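Side-chain contact in bacterial fluorinating enzyme homolog (Thermus thermophilus, PDB 2CW5), which hydrolyses S-adenosyl-L-methionine into adenosine and L-methionine as a homotrimer, without chlorinase or fluorinase activity: residues Ala51-Leu56 and Gly226-Leu231. Numbering follows the deposited sequence.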
# COMPACT_ATOMS: atom_id res chain seq x y z
N ALA C 51 -9.13 4.81 -13.98
CA ALA C 51 -8.96 3.57 -13.22
C ALA C 51 -10.30 2.84 -13.04
O ALA C 51 -10.36 1.62 -13.14
CB ALA C 51 -8.33 3.87 -11.86
N LEU C 52 -11.36 3.60 -12.76
CA LEU C 52 -12.68 3.01 -12.59
C LEU C 52 -13.16 2.42 -13.92
O LEU C 52 -13.68 1.31 -13.96
CB LEU C 52 -13.67 4.06 -12.09
CG LEU C 52 -13.41 4.58 -10.67
CD1 LEU C 52 -14.35 5.75 -10.36
CD2 LEU C 52 -13.63 3.45 -9.66
N PHE C 53 -12.96 3.18 -14.99
CA PHE C 53 -13.34 2.77 -16.34
C PHE C 53 -12.67 1.44 -16.69
O PHE C 53 -13.29 0.53 -17.25
CB PHE C 53 -12.88 3.85 -17.32
CG PHE C 53 -13.14 3.54 -18.76
CD1 PHE C 53 -14.42 3.71 -19.30
CD2 PHE C 53 -12.11 3.12 -19.59
CE1 PHE C 53 -14.65 3.47 -20.65
CE2 PHE C 53 -12.33 2.88 -20.95
CZ PHE C 53 -13.60 3.06 -21.48
N GLU C 54 -11.40 1.34 -16.33
CA GLU C 54 -10.58 0.17 -16.60
C GLU C 54 -11.07 -1.12 -15.92
O GLU C 54 -11.06 -2.19 -16.54
CB GLU C 54 -9.14 0.49 -16.16
CG GLU C 54 -8.12 -0.58 -16.40
CD GLU C 54 -6.72 0.00 -16.54
OE1 GLU C 54 -6.31 0.81 -15.67
OE2 GLU C 54 -6.02 -0.34 -17.52
N ALA C 55 -11.52 -1.02 -14.68
CA ALA C 55 -11.95 -2.20 -13.93
C ALA C 55 -13.43 -2.53 -13.89
O ALA C 55 -13.81 -3.69 -13.74
CB ALA C 55 -11.42 -2.10 -12.51
N LEU C 56 -14.28 -1.51 -14.03
CA LEU C 56 -15.73 -1.71 -13.94
C LEU C 56 -16.35 -2.90 -14.67
O LEU C 56 -17.09 -3.67 -14.07
CB LEU C 56 -16.47 -0.44 -14.37
CG LEU C 56 -17.98 -0.45 -14.11
CD1 LEU C 56 -18.22 -0.47 -12.61
CD2 LEU C 56 -18.65 0.77 -14.76
N GLY C 226 -4.64 0.39 -26.17
CA GLY C 226 -4.44 -0.14 -24.83
C GLY C 226 -5.45 -1.17 -24.36
O GLY C 226 -6.46 -1.44 -25.01
N SER C 227 -5.18 -1.72 -23.18
CA SER C 227 -6.02 -2.74 -22.58
C SER C 227 -7.46 -2.32 -22.31
O SER C 227 -8.34 -3.17 -22.15
CB SER C 227 -5.37 -3.22 -21.27
OG SER C 227 -5.08 -2.12 -20.42
N ALA C 228 -7.73 -1.01 -22.27
CA ALA C 228 -9.08 -0.54 -22.02
C ALA C 228 -9.76 -0.06 -23.30
O ALA C 228 -10.85 0.50 -23.27
CB ALA C 228 -9.06 0.59 -20.99
N GLY C 229 -9.09 -0.28 -24.44
CA GLY C 229 -9.65 0.13 -25.71
C GLY C 229 -9.33 1.55 -26.14
O GLY C 229 -9.90 2.05 -27.11
N LEU C 230 -8.44 2.22 -25.41
CA LEU C 230 -8.06 3.59 -25.74
C LEU C 230 -6.63 3.63 -26.27
O LEU C 230 -5.78 2.85 -25.83
CB LEU C 230 -8.18 4.49 -24.51
CG LEU C 230 -9.58 4.63 -23.91
CD1 LEU C 230 -9.53 5.53 -22.68
CD2 LEU C 230 -10.53 5.21 -24.96
N LEU C 231 -6.37 4.52 -27.21
CA LEU C 231 -5.03 4.64 -27.78
C LEU C 231 -4.08 5.13 -26.69
O LEU C 231 -4.42 6.03 -25.92
CB LEU C 231 -5.02 5.60 -28.98
CG LEU C 231 -3.68 5.78 -29.71
CD1 LEU C 231 -3.91 6.25 -31.13
CD2 LEU C 231 -2.80 6.76 -28.96
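Helix 45-55, through F53 and E54, lies against the type I turn G226-G229, with the CA atoms of E54 and A228 5.7 Å apart. F53 makes most of the apolar contact. With CG anti to the backbone N (chi1 177°), its ring reaches out from the helix, and the leading carbon CE2 lies 4.0 Å from A228 CB and 4.2 Å from L230 CD1. The same CE2 lies 3.6 Å from A228 O, which approaches the ring obliquely. A large flat side chain suits this place, since it bridges helix and turn and also touches L98 and L102; alanine, being small, lets the turn come close, and L230, buried and also touching L192, offers a branched apolar end to the ring. Y50 packs against both A228 and L230. The extended chain of E54 leaves the helix apart from the ring and brings its carboxylate OE2 to 3.5 Å from S227 OG, a loose polar approach near the surface that suits a charged residue. In the turn, G226 O accepts from G229 N at 2.9 Å, while G226 N donates to L230 O at 2.7 Å. These two bonds, with glycine at the bulge position (phi 88°), define a type I turn with a G1 beta bulge, closing the hairpin of strands 221-225 and 231-235. The contact thus joins the N-terminal and C-terminal domains of one chain beside a subunit boundary: E54 packs on P15, and S227 on R135, both of a second subunit. S227, with nearby E232, probably helps bind S-adenosyl-L-methionine, consistent with a hairpin tip bordering the substrate site.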